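PDB 4L7T: NanU sialic acid binding protein from Bacteroides fragilis, which binds sialic acid with high affinity as a SusD-like outer-membrane protein, probably delivering it to a partner transporter for uptake. Local coordinates for residues S167-P172 with N505-Q510; S94-M99 with W495-S500; C50-F55 with N279-R284. All coordinates share one frame; numbering follows the deposited sequence.

Contact 1. Residues S167-P172 with N505-Q510; sequences SKAASP and NPALKQ
The carboxamide of N505 faces the backbone of S167 and K168, and both of its polar ends are used. S167 N stands well off one side of the amide plane and makes a weak hydrogen bond of 3.3 Å to N505 OD1. A507 N comes to the same oxygen from the other side, 3.0 Å from N505 OD1, which closes an Asx turn within 505-510. At the nitrogen end the fit is flatter: N505 ND2 donates to K168 O over 3.0 Å, with the oxygen tilted only 16° out of the amide plane. CG lies anti to the backbone N of N505 (chi1 -173°), which swings the amide out towards the other loop. Two good bonds and one weak one thus hold its rotation, whereas K168 N, buried beside it, finds no partner in the model. The type I turn from N505 to L508 also presents two apolar groups. A507 CB sits against the peptide between K168 and A169, 3.9 Å from A169 N, and meets the A169 methyl as well. Further along, L508 CD2 reaches A170 CB at 4.2 Å. A water bridges the backbones, taking the hydrogen of A170 N and giving one to A507 O. This is a surface contact of two irregular loops: 167-172 leads into helix 173-191, P172 being its N-cap residue, while 505-510 follows directly on helix 499-504, against whose V501 and L502 the L508 side chain packs.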
loop_
_atom_site.group_PDB
_atom_site.type_symbol
_atom_site.label_atom_id
_atom_site.label_comp_id
_atom_site.label_asym_id
_atom_site.label_seq_id
_atom_site.Cartn_x
_atom_site.Cartn_y
_atom_site.Cartn_z
ATOM N N SER A 167 23.177 -21.641 -5.400
ATOM C CA SER A 167 24.133 -20.989 -4.493
ATOM C C SER A 167 23.595 -20.671 -3.070
ATOM O O SER A 167 24.139 -21.205 -2.088
ATOM C CB SER A 167 24.723 -19.730 -5.133
ATOM O OG SER A 167 23.690 -18.820 -5.445
ATOM N N LYS A 168 22.557 -19.831 -2.935
ATOM C CA LYS A 168 22.159 -19.378 -1.580
ATOM C C LYS A 168 20.794 -19.819 -1.036
ATOM O O LYS A 168 19.776 -19.600 -1.670
ATOM C CB LYS A 168 22.335 -17.863 -1.397
ATOM C CG LYS A 168 22.438 -17.487 0.087
ATOM C CD LYS A 168 23.091 -16.151 0.312
ATOM C CE LYS A 168 23.864 -16.134 1.637
ATOM N NZ LYS A 168 22.959 -16.061 2.823
ATOM N N ALA A 169 20.791 -20.440 0.140
ATOM C CA ALA A 169 19.559 -20.920 0.747
ATOM C C ALA A 169 18.793 -19.795 1.474
ATOM O O ALA A 169 19.401 -18.861 2.001
ATOM C CB ALA A 169 19.847 -22.049 1.701
ATOM N N ALA A 170 17.473 -19.890 1.495
ATOM C CA ALA A 170 16.644 -18.916 2.224
ATOM C C ALA A 170 16.803 -19.122 3.729
ATOM O O ALA A 170 17.103 -20.208 4.179
ATOM C CB ALA A 170 15.201 -19.076 1.809
ATOM N N SER A 171 16.621 -18.063 4.524
ATOM C CA SER A 171 16.545 -18.182 5.964
ATOM C C SER A 171 15.103 -18.369 6.397
ATOM O O SER A 171 14.195 -17.842 5.706
ATOM C CB SER A 171 17.129 -16.907 6.605
ATOM O OG SER A 171 18.466 -16.663 6.123
ATOM N N PRO A 172 14.879 -19.095 7.519
ATOM C CA PRO A 172 13.560 -19.252 8.118
ATOM C C PRO A 172 12.966 -17.868 8.392
ATOM O O PRO A 172 13.684 -16.922 8.741
ATOM C CB PRO A 172 13.798 -19.996 9.453
ATOM C CG PRO A 172 15.118 -20.690 9.306
ATOM C CD PRO A 172 15.921 -19.801 8.302
ATOM N N ASN A 505 18.425 -20.752 -9.024
ATOM C CA ASN A 505 18.949 -21.050 -7.705
ATOM C C ASN A 505 18.512 -22.381 -7.122
ATOM O O ASN A 505 17.491 -22.451 -6.410
ATOM C CB ASN A 505 18.650 -19.902 -6.737
ATOM C CG ASN A 505 19.332 -20.087 -5.368
ATOM O OD1 ASN A 505 19.904 -21.141 -5.054
ATOM N ND2 ASN A 505 19.253 -19.053 -4.538
ATOM N N PRO A 506 19.316 -23.453 -7.374
ATOM C CA PRO A 506 19.041 -24.810 -6.888
ATOM C C PRO A 506 18.832 -24.984 -5.391
ATOM O O PRO A 506 18.154 -25.915 -4.989
ATOM C CB PRO A 506 20.287 -25.610 -7.344
ATOM C CG PRO A 506 21.326 -24.549 -7.751
ATOM C CD PRO A 506 20.483 -23.432 -8.289
ATOM N N ALA A 507 19.351 -24.083 -4.549
ATOM C CA ALA A 507 19.108 -24.212 -3.097
ATOM C C ALA A 507 17.706 -23.742 -2.629
ATOM O O ALA A 507 17.315 -24.025 -1.499
ATOM C CB ALA A 507 20.203 -23.496 -2.291
ATOM N N LEU A 508 16.983 -23.032 -3.490
ATOM C CA LEU A 508 15.614 -22.583 -3.134
ATOM C C LEU A 508 14.567 -23.676 -3.293
ATOM O O LEU A 508 14.605 -24.371 -4.312
ATOM C CB LEU A 508 15.208 -21.389 -4.015
ATOM C CG LEU A 508 15.866 -20.051 -3.690
ATOM C CD1 LEU A 508 15.369 -19.004 -4.667
ATOM C CD2 LEU A 508 15.528 -19.689 -2.286
ATOM N N LYS A 509 13.632 -23.791 -2.343
ATOM C CA LYS A 509 12.450 -24.661 -2.462
ATOM C C LYS A 509 11.214 -23.841 -2.877
ATOM O O LYS A 509 11.138 -22.639 -2.563
ATOM C CB LYS A 509 12.159 -25.383 -1.144
ATOM C CG LYS A 509 13.386 -26.125 -0.549
ATOM C CD LYS A 509 13.049 -27.505 0.032
ATOM C CE LYS A 509 12.545 -27.423 1.472
ATOM N NZ LYS A 509 13.367 -28.250 2.443
ATOM N N GLN A 510 10.259 -24.490 -3.542
ATOM C CA GLN A 510 8.944 -23.886 -3.853
ATOM C C GLN A 510 8.283 -23.576 -2.514
ATOM O O GLN A 510 8.451 -24.269 -1.523
ATOM C CB GLN A 510 8.045 -24.886 -4.606
ATOM C CG GLN A 510 6.643 -24.367 -4.929
ATOM C CD GLN A 510 6.708 -23.118 -5.746
ATOM O OE1 GLN A 510 6.912 -23.158 -6.963
ATOM N NE2 GLN A 510 6.569 -21.990 -5.078
HETATM O O HOH W 1 16.309 -22.337 0.346
#

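Contact 2. Residues S94-M99 with W495-S500; sequences SNFAGM and WPINES
N498 lays its carboxamide across the CA and CB of S94, with OD1 3.2 Å from S94 CA and CG 3.5 Å from S94 CB. N498 OD1 also takes the main hydrogen bond of the contact, accepting N95 N at 2.8 Å. That N-H points almost straight at it (167°), although the donor stands 30° off the carbonyl plane. The amide gets there because N498 CG lies between the backbone N and the carbonyl carbon (chi1 58°), a crowded position that turns the side chain across to the neighbouring loop. N498 occupies the N-cap position of helix 499-504, yet its side chain makes no capping bond and serves the S94-N95 backbone instead. S500, in the first turn of that helix, adds a small contact with the N95 side chain. Deeper in, the contact is apolar: the CZ corner of the F96 ring meets the end of I497, F96 CZ lying 3.9 Å from I497 CD1. I497 is extended at chi2, which carries its terminal methyl to the ring. W146 at the end of helix 121-146 backs both residues, with its ring edge-to-face with F96, and V501 adds to the packing around F96. On the 94-99 side, N95 to G98 all have positive phi, and A97 N, G98 N and M99 N bond to S94 O, N95 O and F96 O. This i to i+3 pattern is that of a short left-handed, 3-10-like helical turn, here delivering the chain of this SusD-family protein into the right-handed helix 99-115.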
loop_
_atom_site.group_PDB
_atom_site.type_symbol
_atom_site.label_atom_id
_atom_site.label_comp_id
_atom_site.label_asym_id
_atom_site.label_seq_id
_atom_site.Cartn_x
_atom_site.Cartn_y
_atom_site.Cartn_z
ATOM N N SER A 94 6.479 -12.298 -10.235
ATOM C CA SER A 94 7.701 -13.100 -10.360
ATOM C C SER A 94 8.860 -12.457 -9.654
ATOM O O SER A 94 8.806 -11.256 -9.353
ATOM C CB SER A 94 8.117 -13.192 -11.847
ATOM O OG SER A 94 7.093 -13.821 -12.600
ATOM N N ASN A 95 9.913 -13.251 -9.440
ATOM C CA ASN A 95 11.254 -12.788 -9.041
ATOM C C ASN A 95 11.188 -11.928 -7.735
ATOM O O ASN A 95 11.835 -10.894 -7.668
ATOM C CB ASN A 95 11.912 -11.974 -10.215
ATOM C CG ASN A 95 11.795 -12.704 -11.609
ATOM O OD1 ASN A 95 11.544 -12.077 -12.669
ATOM N ND2 ASN A 95 12.042 -14.020 -11.589
ATOM N N PHE A 96 10.427 -12.377 -6.731
ATOM C CA PHE A 96 10.329 -11.691 -5.439
ATOM C C PHE A 96 10.014 -10.237 -5.618
ATOM O O PHE A 96 10.543 -9.404 -4.848
ATOM C CB PHE A 96 11.578 -11.933 -4.551
ATOM C CG PHE A 96 11.814 -13.390 -4.243
ATOM C CD1 PHE A 96 11.016 -14.076 -3.294
ATOM C CD2 PHE A 96 12.787 -14.116 -4.963
ATOM C CE1 PHE A 96 11.166 -15.404 -3.041
ATOM C CE2 PHE A 96 12.899 -15.492 -4.729
ATOM C CZ PHE A 96 12.128 -16.120 -3.754
ATOM N N ALA A 97 9.177 -9.920 -6.628
ATOM C CA ALA A 97 8.601 -8.607 -6.900
ATOM C C ALA A 97 9.720 -7.608 -7.287
ATOM O O ALA A 97 9.524 -6.419 -7.172
ATOM C CB ALA A 97 7.764 -8.054 -5.641
ATOM N N GLY A 98 10.912 -8.127 -7.662
ATOM C CA GLY A 98 11.987 -7.214 -8.088
ATOM C C GLY A 98 12.685 -6.600 -6.887
ATOM O O GLY A 98 13.514 -5.684 -7.073
ATOM N N MET A 99 12.412 -7.077 -5.687
ATOM C CA MET A 99 12.918 -6.401 -4.457
ATOM C C MET A 99 14.425 -6.535 -4.217
ATOM O O MET A 99 15.037 -5.605 -3.701
ATOM C CB MET A 99 12.125 -6.776 -3.215
ATOM C CG MET A 99 10.730 -6.227 -3.316
ATOM S SD MET A 99 9.777 -6.427 -1.800
ATOM C CE MET A 99 8.338 -5.678 -2.465
ATOM N N TRP A 495 2.872 -16.668 -1.393
ATOM C CA TRP A 495 2.857 -16.671 -2.851
ATOM C C TRP A 495 3.821 -17.749 -3.347
ATOM O O TRP A 495 4.855 -18.008 -2.732
ATOM C CB TRP A 495 3.378 -15.314 -3.348
ATOM C CG TRP A 495 2.437 -14.151 -3.103
ATOM C CD1 TRP A 495 2.091 -13.608 -1.923
ATOM C CD2 TRP A 495 1.721 -13.411 -4.096
ATOM N NE1 TRP A 495 1.165 -12.593 -2.103
ATOM C CE2 TRP A 495 0.937 -12.455 -3.429
ATOM C CE3 TRP A 495 1.655 -13.464 -5.497
ATOM C CZ2 TRP A 495 0.173 -11.522 -4.100
ATOM C CZ3 TRP A 495 0.844 -12.575 -6.153
ATOM C CH2 TRP A 495 0.097 -11.611 -5.451
ATOM N N PRO A 496 3.469 -18.396 -4.463
ATOM C CA PRO A 496 4.467 -19.285 -5.107
ATOM C C PRO A 496 5.619 -18.549 -5.758
ATOM O O PRO A 496 5.586 -17.314 -5.941
ATOM C CB PRO A 496 3.653 -20.023 -6.172
ATOM C CG PRO A 496 2.612 -18.929 -6.610
ATOM C CD PRO A 496 2.286 -18.115 -5.292
ATOM N N ILE A 497 6.659 -19.304 -6.112
ATOM C CA ILE A 497 7.894 -18.813 -6.741
ATOM C C ILE A 497 7.929 -19.274 -8.169
ATOM O O ILE A 497 7.725 -20.453 -8.413
ATOM C CB ILE A 497 9.140 -19.340 -5.952
ATOM C CG1 ILE A 497 9.023 -18.858 -4.504
ATOM C CG2 ILE A 497 10.469 -18.945 -6.722
ATOM C CD1 ILE A 497 10.089 -19.432 -3.541
ATOM N N ASN A 498 8.168 -18.368 -9.095
ATOM C CA ASN A 498 8.154 -18.668 -10.522
ATOM C C ASN A 498 9.315 -19.561 -10.976
ATOM O O ASN A 498 10.322 -19.607 -10.337
ATOM C CB ASN A 498 8.052 -17.441 -11.403
ATOM C CG ASN A 498 9.166 -16.472 -11.176
ATOM O OD1 ASN A 498 9.274 -15.905 -10.088
ATOM N ND2 ASN A 498 10.018 -16.267 -12.197
ATOM N N GLU A 499 9.111 -20.246 -12.118
ATOM C CA GLU A 499 10.065 -21.323 -12.530
ATOM C C GLU A 499 11.524 -20.829 -12.658
ATOM O O GLU A 499 12.437 -21.455 -12.139
ATOM C CB GLU A 499 9.630 -21.999 -13.855
ATOM C CG GLU A 499 8.349 -22.836 -13.746
ATOM C CD GLU A 499 7.735 -23.209 -15.108
ATOM O OE1 GLU A 499 6.529 -22.928 -15.320
ATOM O OE2 GLU A 499 8.466 -23.789 -15.948
ATOM N N SER A 500 11.711 -19.697 -13.341
ATOM C CA SER A 500 13.061 -19.166 -13.636
ATOM C C SER A 500 13.881 -18.920 -12.357
ATOM O O SER A 500 15.087 -19.212 -12.297
ATOM C CB SER A 500 12.989 -17.969 -14.593
ATOM O OG SER A 500 12.531 -16.761 -13.968
#

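Contact 3. Residues C50-F55 with N279-R284; sequences CSFNFF and NMWDDR
F52, F55 and W281 form a buried aromatic cluster between helix 51-58 and the loop before helix 284-289. Both phenylalanines hold CG anti to the backbone N, with chi1 -179° for F52 and 170° for F55, and the indole of W281 fits against this side of the helix. F55 lies over the six-membered ring in an offset stack, the ring centroids 4.2 Å apart, while M280 CE covers the opposite face of the indole. F52 meets W281 obliquely: its ring edge approaches at 3.5 Å between F52 CD1 and W281 CE3, and its CA hydrogen points over the five-membered ring. R284 then covers one face of F52, with CB 3.7 Å above the ring centre. A bend at chi3 (-55°) folds the rest of the arginine back, so that F52 CD2 lies over one face of the guanidinium, toward its rim. Two waters each tie a backbone N to a side chain across the contact: one receives W281 N and donates to S51 OG, which also bonds R48 O; the other accepts F52 N and, weakly, R284 NH2. R284 NE fixes this side chain, donating to W281 O (2.7 Å) on the carbonyl face opposite R284 N.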
loop_
_atom_site.group_PDB
_atom_site.type_symbol
_atom_site.label_atom_id
_atom_site.label_comp_id
_atom_site.label_asym_id
_atom_site.label_seq_id
_atom_site.Cartn_x
_atom_site.Cartn_y
_atom_site.Cartn_z
ATOM N N CYS A 50 9.142 -0.785 -7.649
ATOM C CA CYS A 50 8.468 -1.902 -7.000
ATOM C C CYS A 50 7.069 -1.512 -6.560
ATOM O O CYS A 50 6.353 -2.316 -5.949
ATOM C CB CYS A 50 9.259 -2.396 -5.789
ATOM S SG CYS A 50 10.913 -3.120 -6.037
ATOM N N SER A 51 6.646 -0.299 -6.889
ATOM C CA SER A 51 5.383 0.233 -6.348
ATOM C C SER A 51 4.099 -0.481 -6.823
ATOM O O SER A 51 3.194 -0.696 -6.036
ATOM C CB SER A 51 5.279 1.740 -6.464
ATOM O OG SER A 51 5.227 2.169 -7.819
ATOM N N PHE A 52 4.047 -0.886 -8.083
ATOM C CA PHE A 52 2.863 -1.672 -8.550
ATOM C C PHE A 52 2.832 -2.955 -7.737
ATOM O O PHE A 52 1.747 -3.380 -7.346
ATOM C CB PHE A 52 3.101 -2.036 -10.007
ATOM C CG PHE A 52 1.951 -2.828 -10.637
ATOM C CD1 PHE A 52 0.618 -2.454 -10.459
ATOM C CD2 PHE A 52 2.271 -3.944 -11.433
ATOM C CE1 PHE A 52 -0.429 -3.234 -10.997
ATOM C CE2 PHE A 52 1.248 -4.714 -11.968
ATOM C CZ PHE A 52 -0.091 -4.311 -11.806
ATOM N N ASN A 53 3.983 -3.588 -7.522
ATOM C CA ASN A 53 4.098 -4.855 -6.734
ATOM C C ASN A 53 3.690 -4.680 -5.265
ATOM O O ASN A 53 2.992 -5.541 -4.713
ATOM C CB ASN A 53 5.451 -5.507 -6.851
ATOM C CG ASN A 53 5.623 -6.189 -8.217
ATOM O OD1 ASN A 53 4.646 -6.632 -8.813
ATOM N ND2 ASN A 53 6.849 -6.283 -8.682
ATOM N N PHE A 54 4.044 -3.530 -4.661
ATOM C CA PHE A 54 3.516 -3.224 -3.301
ATOM C C PHE A 54 1.982 -3.287 -3.309
ATOM O O PHE A 54 1.420 -3.854 -2.405
ATOM C CB PHE A 54 3.985 -1.835 -2.787
ATOM C CG PHE A 54 5.536 -1.695 -2.657
ATOM C CD1 PHE A 54 6.342 -2.786 -2.410
ATOM C CD2 PHE A 54 6.113 -0.454 -2.753
ATOM C CE1 PHE A 54 7.749 -2.638 -2.267
ATOM C CE2 PHE A 54 7.541 -0.336 -2.645
ATOM C CZ PHE A 54 8.304 -1.394 -2.379
ATOM N N PHE A 55 1.276 -2.701 -4.287
ATOM C CA PHE A 55 -0.144 -2.766 -4.337
ATOM C C PHE A 55 -0.616 -4.206 -4.535
ATOM O O PHE A 55 -1.547 -4.676 -3.842
ATOM C CB PHE A 55 -0.618 -1.936 -5.539
ATOM C CG PHE A 55 -2.056 -2.090 -5.867
ATOM C CD1 PHE A 55 -3.066 -1.634 -4.999
ATOM C CD2 PHE A 55 -2.408 -2.852 -6.984
ATOM C CE1 PHE A 55 -4.359 -1.899 -5.314
ATOM C CE2 PHE A 55 -3.727 -3.061 -7.332
ATOM C CZ PHE A 55 -4.704 -2.613 -6.524
ATOM N N ASN A 279 5.306 7.224 -14.571
ATOM C CA ASN A 279 3.857 7.161 -14.447
ATOM C C ASN A 279 3.508 6.203 -13.286
ATOM O O ASN A 279 4.285 5.297 -12.937
ATOM C CB ASN A 279 3.263 6.525 -15.707
ATOM C CG ASN A 279 3.407 7.419 -16.937
ATOM O OD1 ASN A 279 3.941 6.974 -17.982
ATOM N ND2 ASN A 279 2.905 8.650 -16.854
ATOM N N MET A 280 2.369 6.466 -12.695
ATOM C CA MET A 280 1.926 5.700 -11.474
ATOM C C MET A 280 1.960 4.210 -11.799
ATOM O O MET A 280 1.426 3.776 -12.810
ATOM C CB MET A 280 0.519 6.127 -11.066
ATOM C CG MET A 280 0.116 5.280 -9.811
ATOM S SD MET A 280 -1.412 5.871 -9.133
ATOM C CE MET A 280 -1.983 4.554 -8.012
ATOM N N TRP A 281 2.672 3.450 -10.975
ATOM C CA TRP A 281 2.842 2.018 -11.183
ATOM C C TRP A 281 3.444 1.678 -12.547
ATOM O O TRP A 281 3.152 0.618 -13.092
ATOM C CB TRP A 281 1.515 1.237 -10.973
ATOM C CG TRP A 281 0.865 1.418 -9.601
ATOM C CD1 TRP A 281 1.440 1.973 -8.453
ATOM C CD2 TRP A 281 -0.453 0.978 -9.221
ATOM N NE1 TRP A 281 0.510 1.958 -7.432
ATOM C CE2 TRP A 281 -0.643 1.347 -7.859
ATOM C CE3 TRP A 281 -1.504 0.321 -9.916
ATOM C CZ2 TRP A 281 -1.864 1.096 -7.175
ATOM C CZ3 TRP A 281 -2.711 0.073 -9.248
ATOM C CH2 TRP A 281 -2.871 0.428 -7.877
ATOM N N ASP A 282 4.331 2.549 -13.042
ATOM C CA ASP A 282 4.952 2.325 -14.399
ATOM C C ASP A 282 3.876 2.013 -15.466
ATOM O O ASP A 282 4.108 1.149 -16.325
ATOM C CB ASP A 282 6.032 1.252 -14.357
ATOM C CG ASP A 282 7.041 1.378 -15.531
ATOM O OD1 ASP A 282 7.035 2.437 -16.169
ATOM O OD2 ASP A 282 7.819 0.414 -15.747
ATOM N N ASP A 283 2.789 2.802 -15.472
ATOM C CA ASP A 283 1.634 2.775 -16.352
ATOM C C ASP A 283 0.681 1.614 -16.043
ATOM O O ASP A 283 -0.363 1.516 -16.684
ATOM C CB ASP A 283 2.096 2.689 -17.845
ATOM C CG ASP A 283 1.059 3.033 -18.798
ATOM O OD1 ASP A 283 0.399 4.036 -18.590
ATOM O OD2 ASP A 283 0.959 2.295 -19.848
ATOM N N ARG A 284 0.959 0.846 -15.000
ATOM C CA ARG A 284 0.024 -0.258 -14.695
ATOM C C ARG A 284 -1.207 0.100 -13.866
ATOM O O ARG A 284 -2.154 -0.680 -13.757
ATOM C CB ARG A 284 0.818 -1.372 -14.137
ATOM C CG ARG A 284 1.682 -1.913 -15.250
ATOM C CD ARG A 284 2.845 -2.652 -14.803
ATOM N NE ARG A 284 3.733 -1.924 -13.870
ATOM C CZ ARG A 284 4.856 -2.472 -13.384
ATOM N NH1 ARG A 284 5.192 -3.715 -13.773
ATOM N NH2 ARG A 284 5.651 -1.813 -12.542
HETATM O O HOH W 2 4.151 4.545 -8.847
HETATM O O HOH W 3 5.800 0.051 -10.497
#

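Overall arrangement
Contact 3 is core and contact 1 surface, with contact 2 between them in burial. The chemistry follows: contact 3 rests on aromatic faces and a folded arginine, contact 2 pairs one strong amide bond with a small apolar patch, and contact 1 relies on an amide, methyl groups and a bridging water. Contacts 1 and 2 sit at the two ends of helix 499-504, an asparagine side chain reaching a distant loop at each, and their centres are about 13 Å apart. Contact 2 touches contact 3 through a probable bond from N53 ND2 to A97 O and through M99 packing on F54. Contacts 2 and 3 both include a left-handed turn; contacts 1 and 3 do not touch.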